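Local coordinates for protein galectin-1 (Bufo arenarum, PDB 1GAN) that binds beta-galactosides as a homodimer, probably recognises a wide range of complex carbohydrates, and may regulate cell apoptosis and differentiation, at residues A[19-24]-A[85-90]; A[44-49]-A[78-83]; A[56-61]-A[72-77]. All blocks are in the same frame, centred on the assembly; numbering follows the deposited sequence.

From the N terminus, the chain enters contact 1 at 19-24, contact 2 at 44-49 and contact 3 at 56-61, then leaves them in reverse order: 72-77 closes contact 3, 78-83 closes contact 2 and 85-90 closes contact 1. The three loops therefore lie one within another and none cross. Contact 3 joins the two strands of a hairpin in the six-stranded, sugar-binding sheet. Contact 2 sets the neighbouring strand of that sheet against the loop leading to the other sheet, and contact 1 pairs two strands of that second, five-stranded sheet. Contacts 2 and 3 share both sugars. Contacts 1 and 2 meet where Val86 packs on Phe80, between the layers.

Contact 1. Residues A[19-24]-A[85-90]; sequences EIKGSI and EVMVCF
Glu19 faces Cys89 across an antiparallel strand pair in the five-stranded sheet of the galectin beta-sandwich. This is a non-hydrogen-bonded pair, and CB of Glu19 rests 3.8 Å from SG of Cys89. The glutamate chain, with CG anti to its backbone nitrogen (chi1 166°), runs out extended and passes aslant Met87, its carboxylate carbon close to the thioether.

Ile20 turns to the other face, toward the sandwich interior. Its backbone makes the two bonds of a hydrogen-bonded pair: N of Ile20 gives to O of Val88 at 2.8 Å, and N of Val88 returns to O of Ile20 at 3.1 Å. CG1 of Ile20 comes up at the edge of the Phe90 ring, 4.4 Å from CE1; that ring in turn packs on Val33 and Leu35 of the opposing sheet.

Lys21 is back on the Glu19 face. It lies alongside Met87, both side chains pointing the same way, and CE of Lys21 comes to 3.2 Å from SD of Met87. Its amino group has a long ion pair with Glu19, two residues earlier on the strand.

Gly22 repeats the hydrogen-bonded pattern with Val86. N of Gly22 binds O of Val86 at 2.9 Å, whereas the return bond from Val86 N reaches the Gly22 carbonyl from 37° above its plane, and CG of Glu85 crowds that same oxygen. Ser23 pairs with Glu85 and ties its hydroxyl to Gln127 in strand 127-133, the other neighbour in the sheet.

Ile24 ends the segment in a loop. It turns in beside Phe31 and crosses Val86 at about a right angle, the two methyls packed tighter than usual: CD1 of Ile24 lies 3.3 Å from CG2 of Val86.

Contact 2. Residues A[44-49]-A[78-83]; sequences LHFNAR and FPFQQG. With GAL (beta-D-galactopyranose), chain C; NDG (2-acetamido-2-deoxy-alpha-D-glucopyranose), chain B.
O4 of the galactose is gripped by His45 and Arg49 on strand 44-49, whose other side packs on the rings of loop 78-83. NE2 of His45 lies 2.8 Å from O4, at the edge of the imidazole, and either could be the donor; NH2 of Arg49 gives a hydrogen to the same oxygen at 2.7 Å. That nitrogen also bonds the ring oxygen O5 of galactose, while NH1 of Arg49 reaches O3 of the N-acetyl sugar at 2.9 Å. The guanidinium thus spans both sugar rings.

Asn47 holds the guanidinium at its edge. NE and NH2 of Arg49 both donate side-on to the one oxygen, NE standing 2.8 Å from OD1 of Asn47. That oxygen lies in the guanidinium plane, although NE sits 60° above the amide plane; the same OD1 also lies close to galactose O4. In the second shell, the backbone O of Phe31 holds Asn47 ND2, and Asn34 holds His45 ND1.

The alternate residues of the strand turn inward. Phe46, its CG anti to the backbone nitrogen (chi1 172°), approaches Phe80 from the opposite direction, edge to edge, with CZ of Phe46 4.0 Å from CZ of Phe80. Ala48 offers its methyl to both rings of the loop, CB lying 3.8 Å from CE2 of Phe80 and 4.1 Å from CE2 of Phe78. CE2 of Phe78 also comes within 3.3 Å of O of Arg49. Within the loop, CD2 of Phe80 stands over the centre of the Phe78 ring, and CG of Pro79 over a face of Phe80.

Polar residues bind the axial O4 on one face, and phenylalanines fill the core on the other: this is the beta-galactoside site of the galectin carbohydrate-recognition fold.

Contact 3. Residues A[56-61]-A[72-77]; sequences VNKIVC and EQREGV. Unlike the reference sequence in segment 72-77: Gly76 (reference Glu). With NDG (2-acetamido-2-deoxy-alpha-D-glucopyranose), chain B; GAL (beta-D-galactopyranose), chain C.
Glu72 passes aslant Val60 to reach the sugars, its CG 3.7 Å from CG1 of Val60. OE2 of Glu72 accepts a hydrogen from O6 of galactose at 2.9 Å; its contact with O3 of the N-acetyl sugar is very short and doubtful in detail. The other oxygen is held by Arg74: NH1 lies 2.6 Å from OE1 of Glu72, a salt bridge in which NH1 meets OE1 on its anti side, 30° out of the carboxylate plane, with a weak bond from NH2. CG2 of Val60 sits over one face of the Arg74 guanidinium, toward its rim, and NH2 of Arg74 approaches C8 of the acetamido group at 3.3 Å.

Farther out, Asp55 takes salt bridges from both Arg74 and Lys58, which probably offsets their neighbouring positive charges. Beneath runs the antiparallel hairpin: N of Cys61 binds O of Gln73 at 2.8 Å, Gln73 N returns a bond to Cys61 O, and Glu75 N donates to Ile59 O. On the opposite face, Cys61 and Ile59 pack against Phe46.

With Arg74 on OE1, the carboxylate of Glu72 is probably kept ionised, as an acceptor for galactose O6, with the second sugar close by.

Contact 1. Residues A[19-24]-A[85-90]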
loop_
_atom_site.group_PDB
_atom_site.type_symbol
_atom_site.label_atom_id
_atom_site.label_comp_id
_atom_site.label_asym_id
_atom_site.label_seq_id
_atom_site.Cartn_x
_atom_site.Cartn_y
_atom_site.Cartn_z
ATOM N N GLU A 19 -10.011 0.747 -2.708
ATOM C CA GLU A 19 -10.627 -0.457 -2.181
ATOM C C GLU A 19 -9.597 -1.222 -1.369
ATOM O O GLU A 19 -8.446 -1.376 -1.803
ATOM C CB GLU A 19 -11.102 -1.313 -3.339
ATOM C CG GLU A 19 -11.461 -2.708 -2.944
ATOM C CD GLU A 19 -11.582 -3.587 -4.154
ATOM O OE1 GLU A 19 -12.667 -3.563 -4.781
ATOM O OE2 GLU A 19 -10.585 -4.288 -4.481
ATOM N N ILE A 20 -9.992 -1.662 -0.182
ATOM C CA ILE A 20 -9.112 -2.427 0.702
ATOM C C ILE A 20 -9.631 -3.861 0.858
ATOM O O ILE A 20 -10.835 -4.082 1.070
ATOM C CB ILE A 20 -9.077 -1.844 2.155
ATOM C CG1 ILE A 20 -8.657 -0.369 2.156
ATOM C CG2 ILE A 20 -8.138 -2.660 3.037
ATOM C CD1 ILE A 20 -7.279 -0.135 1.629
ATOM N N LYS A 21 -8.719 -4.823 0.773
ATOM C CA LYS A 21 -9.033 -6.233 0.972
ATOM C C LYS A 21 -8.162 -6.685 2.123
ATOM O O LYS A 21 -6.950 -6.453 2.135
ATOM C CB LYS A 21 -8.726 -7.074 -0.260
ATOM C CG LYS A 21 -9.830 -7.076 -1.269
ATOM C CD LYS A 21 -9.450 -7.835 -2.521
ATOM C CE LYS A 21 -10.492 -7.603 -3.605
ATOM N NZ LYS A 21 -10.034 -8.089 -4.929
ATOM N N GLY A 22 -8.789 -7.275 3.124
ATOM C CA GLY A 22 -8.042 -7.743 4.270
ATOM C C GLY A 22 -8.726 -8.955 4.837
ATOM O O GLY A 22 -9.716 -9.436 4.290
ATOM N N SER A 23 -8.176 -9.444 5.933
ATOM C CA SER A 23 -8.711 -10.588 6.641
ATOM C C SER A 23 -8.690 -10.193 8.115
ATOM O O SER A 23 -7.739 -9.540 8.582
ATOM C CB SER A 23 -7.834 -11.815 6.393
ATOM O OG SER A 23 -6.467 -11.457 6.526
ATOM N N ILE A 24 -9.721 -10.611 8.840
ATOM C CA ILE A 24 -9.845 -10.261 10.242
ATOM C C ILE A 24 -9.329 -11.325 11.208
ATOM O O ILE A 24 -9.865 -12.440 11.251
ATOM C CB ILE A 24 -11.308 -9.964 10.585
ATOM C CG1 ILE A 24 -11.905 -9.022 9.541
ATOM C CG2 ILE A 24 -11.388 -9.341 11.980
ATOM C CD1 ILE A 24 -13.402 -9.004 9.546
ATOM N N GLU A 85 -13.033 -12.611 5.613
ATOM C CA GLU A 85 -12.307 -11.678 4.764
ATOM C C GLU A 85 -13.100 -10.371 4.779
ATOM O O GLU A 85 -14.195 -10.318 5.336
ATOM C CB GLU A 85 -12.179 -12.263 3.360
ATOM C CG GLU A 85 -11.138 -11.603 2.490
ATOM C CD GLU A 85 -10.458 -12.593 1.556
ATOM O OE1 GLU A 85 -11.101 -13.043 0.577
ATOM O OE2 GLU A 85 -9.276 -12.924 1.811
ATOM N N VAL A 86 -12.542 -9.312 4.213
ATOM C CA VAL A 86 -13.197 -8.011 4.215
ATOM C C VAL A 86 -12.841 -7.235 2.966
ATOM O O VAL A 86 -11.679 -7.187 2.573
ATOM C CB VAL A 86 -12.764 -7.187 5.477
ATOM C CG1 VAL A 86 -12.850 -5.681 5.247
ATOM C CG2 VAL A 86 -13.635 -7.555 6.636
ATOM N N MET A 87 -13.853 -6.655 2.331
ATOM C CA MET A 87 -13.649 -5.844 1.154
ATOM C C MET A 87 -14.505 -4.609 1.282
ATOM O O MET A 87 -15.731 -4.694 1.220
ATOM C CB MET A 87 -13.994 -6.600 -0.120
ATOM C CG MET A 87 -13.709 -5.786 -1.363
ATOM S SD MET A 87 -13.500 -6.806 -2.843
ATOM C CE MET A 87 -15.225 -7.157 -3.307
ATOM N N VAL A 88 -13.842 -3.477 1.517
ATOM C CA VAL A 88 -14.486 -2.172 1.674
ATOM C C VAL A 88 -13.950 -1.195 0.634
ATOM O O VAL A 88 -12.753 -1.199 0.325
ATOM C CB VAL A 88 -14.125 -1.502 3.008
ATOM C CG1 VAL A 88 -15.159 -0.458 3.344
ATOM C CG2 VAL A 88 -13.951 -2.506 4.117
ATOM N N CYS A 89 -14.818 -0.332 0.136
ATOM C CA CYS A 89 -14.418 0.682 -0.809
ATOM C C CYS A 89 -14.786 2.013 -0.205
ATOM O O CYS A 89 -15.815 2.145 0.484
ATOM C CB CYS A 89 -15.145 0.537 -2.131
ATOM S SG CYS A 89 -14.818 -1.015 -2.921
ATOM N N PHE A 90 -13.925 2.988 -0.440
ATOM C CA PHE A 90 -14.138 4.331 0.035
ATOM C C PHE A 90 -14.092 5.184 -1.203
ATOM O O PHE A 90 -13.113 5.155 -1.952
ATOM C CB PHE A 90 -13.042 4.735 1.019
ATOM C CG PHE A 90 -13.000 3.877 2.230
ATOM C CD1 PHE A 90 -12.269 2.695 2.231
ATOM C CD2 PHE A 90 -13.707 4.232 3.363
ATOM C CE1 PHE A 90 -12.249 1.878 3.353
ATOM C CE2 PHE A 90 -13.693 3.426 4.488
ATOM C CZ PHE A 90 -12.964 2.246 4.488
#

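Contact 2. Residues A[44-49]-A[78-83]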
loop_
_atom_site.group_PDB
_atom_site.type_symbol
_atom_site.label_atom_id
_atom_site.label_comp_id
_atom_site.label_asym_id
_atom_site.label_seq_id
_atom_site.Cartn_x
_atom_site.Cartn_y
_atom_site.Cartn_z
ATOM N N LEU A 44 -11.434 10.556 7.781
ATOM C CA LEU A 44 -12.308 9.456 8.136
ATOM C C LEU A 44 -11.578 8.360 8.875
ATOM O O LEU A 44 -10.481 7.979 8.507
ATOM C CB LEU A 44 -12.983 8.861 6.905
ATOM C CG LEU A 44 -13.710 7.538 7.146
ATOM C CD1 LEU A 44 -14.827 7.770 8.183
ATOM C CD2 LEU A 44 -14.275 6.992 5.832
ATOM N N HIS A 45 -12.156 7.951 9.991
ATOM C CA HIS A 45 -11.659 6.847 10.793
ATOM C C HIS A 45 -12.884 5.920 10.813
ATOM O O HIS A 45 -13.948 6.309 11.326
ATOM C CB HIS A 45 -11.294 7.336 12.193
ATOM C CG HIS A 45 -11.229 6.254 13.231
ATOM N ND1 HIS A 45 -10.148 5.415 13.374
ATOM C CD2 HIS A 45 -12.088 5.925 14.227
ATOM C CE1 HIS A 45 -10.339 4.617 14.409
ATOM N NE2 HIS A 45 -11.509 4.906 14.945
ATOM N N PHE A 46 -12.777 4.792 10.097
ATOM C CA PHE A 46 -13.820 3.776 9.995
ATOM C C PHE A 46 -13.451 2.638 10.949
ATOM O O PHE A 46 -12.513 1.876 10.694
ATOM C CB PHE A 46 -13.887 3.287 8.558
ATOM C CG PHE A 46 -14.796 2.110 8.357
ATOM C CD1 PHE A 46 -14.305 0.808 8.483
ATOM C CD2 PHE A 46 -16.136 2.299 8.009
ATOM C CE1 PHE A 46 -15.122 -0.293 8.267
ATOM C CE2 PHE A 46 -16.964 1.208 7.788
ATOM C CZ PHE A 46 -16.452 -0.099 7.918
ATOM N N ASN A 47 -14.216 2.495 12.027
ATOM C CA ASN A 47 -13.924 1.506 13.061
ATOM C C ASN A 47 -15.029 0.449 13.243
ATOM O O ASN A 47 -16.096 0.732 13.781
ATOM C CB ASN A 47 -13.683 2.310 14.353
ATOM C CG ASN A 47 -13.115 1.497 15.518
ATOM O OD1 ASN A 47 -13.116 1.985 16.647
ATOM N ND2 ASN A 47 -12.595 0.307 15.261
ATOM N N ALA A 48 -14.786 -0.770 12.783
ATOM C CA ALA A 48 -15.769 -1.844 12.942
ATOM C C ALA A 48 -15.486 -2.491 14.284
ATOM O O ALA A 48 -14.444 -3.089 14.466
ATOM C CB ALA A 48 -15.623 -2.864 11.832
ATOM N N ARG A 49 -16.402 -2.365 15.231
ATOM C CA ARG A 49 -16.209 -2.924 16.564
ATOM C C ARG A 49 -17.020 -4.190 16.824
ATOM O O ARG A 49 -18.255 -4.198 16.707
ATOM C CB ARG A 49 -16.568 -1.870 17.613
ATOM C CG ARG A 49 -15.620 -0.688 17.636
ATOM C CD ARG A 49 -16.162 0.456 18.429
ATOM N NE ARG A 49 -15.314 1.637 18.281
ATOM C CZ ARG A 49 -15.355 2.709 19.077
ATOM N NH1 ARG A 49 -16.220 2.772 20.089
ATOM N NH2 ARG A 49 -14.463 3.672 18.938
ATOM N N PHE A 78 -23.648 -4.177 9.904
ATOM C CA PHE A 78 -22.379 -4.737 10.317
ATOM C C PHE A 78 -22.232 -6.054 9.588
ATOM O O PHE A 78 -22.541 -7.106 10.135
ATOM C CB PHE A 78 -22.368 -4.957 11.818
ATOM C CG PHE A 78 -21.016 -5.276 12.372
ATOM C CD1 PHE A 78 -20.551 -6.578 12.403
ATOM C CD2 PHE A 78 -20.231 -4.276 12.928
ATOM C CE1 PHE A 78 -19.328 -6.883 12.989
ATOM C CE2 PHE A 78 -18.994 -4.578 13.525
ATOM C CZ PHE A 78 -18.553 -5.876 13.553
ATOM N N PRO A 79 -21.754 -6.019 8.336
ATOM C CA PRO A 79 -21.590 -7.247 7.553
ATOM C C PRO A 79 -20.229 -7.924 7.746
ATOM O O PRO A 79 -19.608 -8.362 6.768
ATOM C CB PRO A 79 -21.735 -6.727 6.131
ATOM C CG PRO A 79 -20.945 -5.445 6.214
ATOM C CD PRO A 79 -21.443 -4.832 7.513
ATOM N N PHE A 80 -19.767 -8.040 8.984
ATOM C CA PHE A 80 -18.465 -8.643 9.214
ATOM C C PHE A 80 -18.540 -9.769 10.206
ATOM O O PHE A 80 -19.378 -9.740 11.105
ATOM C CB PHE A 80 -17.495 -7.605 9.768
ATOM C CG PHE A 80 -17.464 -6.339 8.991
ATOM C CD1 PHE A 80 -17.064 -6.340 7.663
ATOM C CD2 PHE A 80 -17.805 -5.138 9.602
ATOM C CE1 PHE A 80 -16.995 -5.157 6.945
ATOM C CE2 PHE A 80 -17.741 -3.961 8.906
ATOM C CZ PHE A 80 -17.332 -3.963 7.571
ATOM N N GLN A 81 -17.633 -10.733 10.060
ATOM C CA GLN A 81 -17.543 -11.867 10.964
ATOM C C GLN A 81 -16.070 -12.130 11.177
ATOM O O GLN A 81 -15.302 -12.156 10.222
ATOM C CB GLN A 81 -18.204 -13.118 10.380
ATOM C CG GLN A 81 -18.117 -14.340 11.327
ATOM C CD GLN A 81 -18.725 -15.635 10.752
ATOM O OE1 GLN A 81 -18.980 -15.748 9.547
ATOM N NE2 GLN A 81 -18.945 -16.620 11.625
ATOM N N GLN A 82 -15.663 -12.286 12.429
ATOM C CA GLN A 82 -14.265 -12.563 12.735
ATOM C C GLN A 82 -13.731 -13.742 11.930
ATOM O O GLN A 82 -14.485 -14.631 11.525
ATOM C CB GLN A 82 -14.089 -12.832 14.220
ATOM C CG GLN A 82 -14.006 -11.575 15.050
ATOM C CD GLN A 82 -14.249 -11.865 16.504
ATOM O OE1 GLN A 82 -15.239 -12.516 16.850
ATOM N NE2 GLN A 82 -13.358 -11.391 17.370
ATOM N N GLY A 83 -12.438 -13.714 11.644
ATOM C CA GLY A 83 -11.852 -14.782 10.877
ATOM C C GLY A 83 -12.230 -14.701 9.412
ATOM O O GLY A 83 -11.618 -15.392 8.599
HETATM C C1 GAL C . -12.569 6.074 20.793
HETATM C C2 GAL C . -11.545 4.974 20.475
HETATM C C3 GAL C . -10.657 5.374 19.292
HETATM C C4 GAL C . -11.532 5.722 18.101
HETATM C C5 GAL C . -12.533 6.807 18.503
HETATM C C6 GAL C . -13.471 7.179 17.403
HETATM O O2 GAL C . -10.747 4.693 21.611
HETATM O O3 GAL C . -9.822 4.289 18.932
HETATM O O4 GAL C . -12.216 4.555 17.665
HETATM O O5 GAL C . -13.344 6.365 19.616
HETATM O O6 GAL C . -14.275 8.267 17.809
HETATM C C1 NDG B . -16.379 7.068 24.418
HETATM C C2 NDG B . -16.804 6.775 22.977
HETATM C C3 NDG B . -15.780 5.859 22.324
HETATM C C4 NDG B . -14.418 6.534 22.314
HETATM C C5 NDG B . -14.030 6.930 23.760
HETATM C C6 NDG B . -12.772 7.804 23.816
HETATM C C7 NDG B . -19.207 6.877 23.085
HETATM C C8 NDG B . -20.542 6.150 23.071
HETATM O O5 NDG B . -15.087 7.703 24.403
HETATM O O3 NDG B . -16.172 5.544 21.003
HETATM O O4 NDG B . -13.443 5.609 21.771
HETATM O O6 NDG B . -12.947 9.042 23.110
HETATM O O7 NDG B . -19.177 8.099 23.203
HETATM N N2 NDG B . -18.109 6.142 22.966
HETATM O O1 NDG B . -16.180 5.859 25.059
#

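Contact 3. Residues A[56-61]-A[72-77]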
loop_
_atom_site.group_PDB
_atom_site.type_symbol
_atom_site.label_atom_id
_atom_site.label_comp_id
_atom_site.label_asym_id
_atom_site.label_seq_id
_atom_site.Cartn_x
_atom_site.Cartn_y
_atom_site.Cartn_z
ATOM N N VAL A 56 -20.812 -3.396 20.554
ATOM C CA VAL A 56 -20.769 -4.772 20.147
ATOM C C VAL A 56 -21.408 -4.803 18.767
ATOM O O VAL A 56 -22.533 -4.337 18.579
ATOM C CB VAL A 56 -21.486 -5.702 21.157
ATOM C CG1 VAL A 56 -21.432 -7.168 20.671
ATOM C CG2 VAL A 56 -20.819 -5.602 22.511
ATOM N N ASN A 57 -20.623 -5.239 17.786
ATOM C CA ASN A 57 -21.054 -5.327 16.400
ATOM C C ASN A 57 -21.574 -4.010 15.852
ATOM O O ASN A 57 -22.577 -3.967 15.163
ATOM C CB ASN A 57 -22.066 -6.453 16.227
ATOM C CG ASN A 57 -21.459 -7.809 16.515
ATOM O OD1 ASN A 57 -20.241 -7.973 16.532
ATOM N ND2 ASN A 57 -22.305 -8.791 16.744
ATOM N N LYS A 58 -20.829 -2.942 16.115
ATOM C CA LYS A 58 -21.198 -1.608 15.658
ATOM C C LYS A 58 -20.068 -0.908 14.930
ATOM O O LYS A 58 -18.897 -1.073 15.265
ATOM C CB LYS A 58 -21.670 -0.727 16.825
ATOM C CG LYS A 58 -23.158 -0.862 17.094
ATOM C CD LYS A 58 -23.644 0.068 18.212
ATOM C CE LYS A 58 -23.336 -0.479 19.635
ATOM N NZ LYS A 58 -23.783 0.453 20.750
ATOM N N ILE A 59 -20.437 -0.157 13.903
ATOM C CA ILE A 59 -19.487 0.608 13.138
ATOM C C ILE A 59 -19.530 2.028 13.649
ATOM O O ILE A 59 -20.600 2.619 13.783
ATOM C CB ILE A 59 -19.809 0.605 11.632
ATOM C CG1 ILE A 59 -19.597 -0.796 11.062
ATOM C CG2 ILE A 59 -18.931 1.616 10.896
ATOM C CD1 ILE A 59 -20.006 -0.933 9.624
ATOM N N VAL A 60 -18.376 2.498 14.089
ATOM C CA VAL A 60 -18.213 3.852 14.559
ATOM C C VAL A 60 -17.294 4.558 13.549
ATOM O O VAL A 60 -16.236 4.034 13.173
ATOM C CB VAL A 60 -17.599 3.896 15.975
ATOM C CG1 VAL A 60 -17.460 5.338 16.437
ATOM C CG2 VAL A 60 -18.482 3.131 16.930
ATOM N N CYS A 61 -17.754 5.706 13.076
ATOM C CA CYS A 61 -17.047 6.536 12.127
ATOM C C CYS A 61 -16.812 7.884 12.798
ATOM O O CYS A 61 -17.694 8.410 13.495
ATOM C CB CYS A 61 -17.900 6.751 10.875
ATOM S SG CYS A 61 -17.891 5.372 9.726
ATOM N N GLU A 72 -18.704 11.438 16.750
ATOM C CA GLU A 72 -18.888 10.086 16.282
ATOM C C GLU A 72 -20.192 9.926 15.539
ATOM O O GLU A 72 -21.193 10.551 15.870
ATOM C CB GLU A 72 -18.899 9.102 17.465
ATOM C CG GLU A 72 -17.516 8.692 17.928
ATOM C CD GLU A 72 -17.499 7.810 19.170
ATOM O OE1 GLU A 72 -18.562 7.443 19.718
ATOM O OE2 GLU A 72 -16.389 7.492 19.616
ATOM N N GLN A 73 -20.190 9.039 14.560
ATOM C CA GLN A 73 -21.385 8.705 13.809
ATOM C C GLN A 73 -21.425 7.181 13.897
ATOM O O GLN A 73 -20.401 6.526 13.730
ATOM C CB GLN A 73 -21.239 9.144 12.368
ATOM C CG GLN A 73 -22.426 8.801 11.537
ATOM C CD GLN A 73 -22.311 9.337 10.135
ATOM O OE1 GLN A 73 -22.029 8.581 9.184
ATOM N NE2 GLN A 73 -22.517 10.654 9.988
ATOM N N ARG A 74 -22.562 6.613 14.248
ATOM C CA ARG A 74 -22.656 5.172 14.351
ATOM C C ARG A 74 -23.612 4.656 13.304
ATOM O O ARG A 74 -24.533 5.368 12.921
ATOM C CB ARG A 74 -23.123 4.776 15.742
ATOM C CG ARG A 74 -22.102 5.044 16.818
ATOM C CD ARG A 74 -22.513 4.339 18.103
ATOM N NE ARG A 74 -21.394 4.120 19.017
ATOM C CZ ARG A 74 -20.606 5.079 19.474
ATOM N NH1 ARG A 74 -20.825 6.333 19.102
ATOM N NH2 ARG A 74 -19.578 4.777 20.261
ATOM N N GLU A 75 -23.368 3.435 12.827
ATOM C CA GLU A 75 -24.191 2.785 11.805
ATOM C C GLU A 75 -24.712 1.426 12.286
ATOM O O GLU A 75 -23.999 0.685 12.977
ATOM C CB GLU A 75 -23.378 2.562 10.535
ATOM C CG GLU A 75 -22.927 3.833 9.858
ATOM C CD GLU A 75 -24.093 4.681 9.341
ATOM O OE1 GLU A 75 -25.132 4.118 8.909
ATOM O OE2 GLU A 75 -23.954 5.925 9.356
ATOM N N GLY A 76 -25.921 1.080 11.845
ATOM C CA GLY A 76 -26.558 -0.170 12.227
ATOM C C GLY A 76 -26.018 -1.397 11.539
ATOM O O GLY A 76 -25.844 -2.422 12.180
ATOM N N VAL A 77 -25.744 -1.287 10.245
ATOM C CA VAL A 77 -25.210 -2.388 9.438
ATOM C C VAL A 77 -23.857 -2.874 9.928
ATOM O O VAL A 77 -22.989 -2.082 10.260
ATOM C CB VAL A 77 -24.979 -1.937 7.976
ATOM C CG1 VAL A 77 -24.452 -3.084 7.132
ATOM C CG2 VAL A 77 -26.260 -1.413 7.379
HETATM C C1 NDG B . -16.379 7.068 24.418
HETATM C C2 NDG B . -16.804 6.775 22.977
HETATM C C3 NDG B . -15.780 5.859 22.324
HETATM C C4 NDG B . -14.418 6.534 22.314
HETATM C C5 NDG B . -14.030 6.930 23.760
HETATM C C6 NDG B . -12.772 7.804 23.816
HETATM C C7 NDG B . -19.207 6.877 23.085
HETATM C C8 NDG B . -20.542 6.150 23.071
HETATM O O5 NDG B . -15.087 7.703 24.403
HETATM O O3 NDG B . -16.172 5.544 21.003
HETATM O O4 NDG B . -13.443 5.609 21.771
HETATM O O6 NDG B . -12.947 9.042 23.110
HETATM O O7 NDG B . -19.177 8.099 23.203
HETATM N N2 NDG B . -18.109 6.142 22.966
HETATM O O1 NDG B . -16.180 5.859 25.059
HETATM C C1 GAL C . -12.569 6.074 20.793
HETATM C C2 GAL C . -11.545 4.974 20.475
HETATM C C3 GAL C . -10.657 5.374 19.292
HETATM C C4 GAL C . -11.532 5.722 18.101
HETATM C C5 GAL C . -12.533 6.807 18.503
HETATM C C6 GAL C . -13.471 7.179 17.403
HETATM O O2 GAL C . -10.747 4.693 21.611
HETATM O O3 GAL C . -9.822 4.289 18.932
HETATM O O4 GAL C . -12.216 4.555 17.665
HETATM O O5 GAL C . -13.344 6.365 19.616
HETATM O O6 GAL C . -14.275 8.267 17.809
#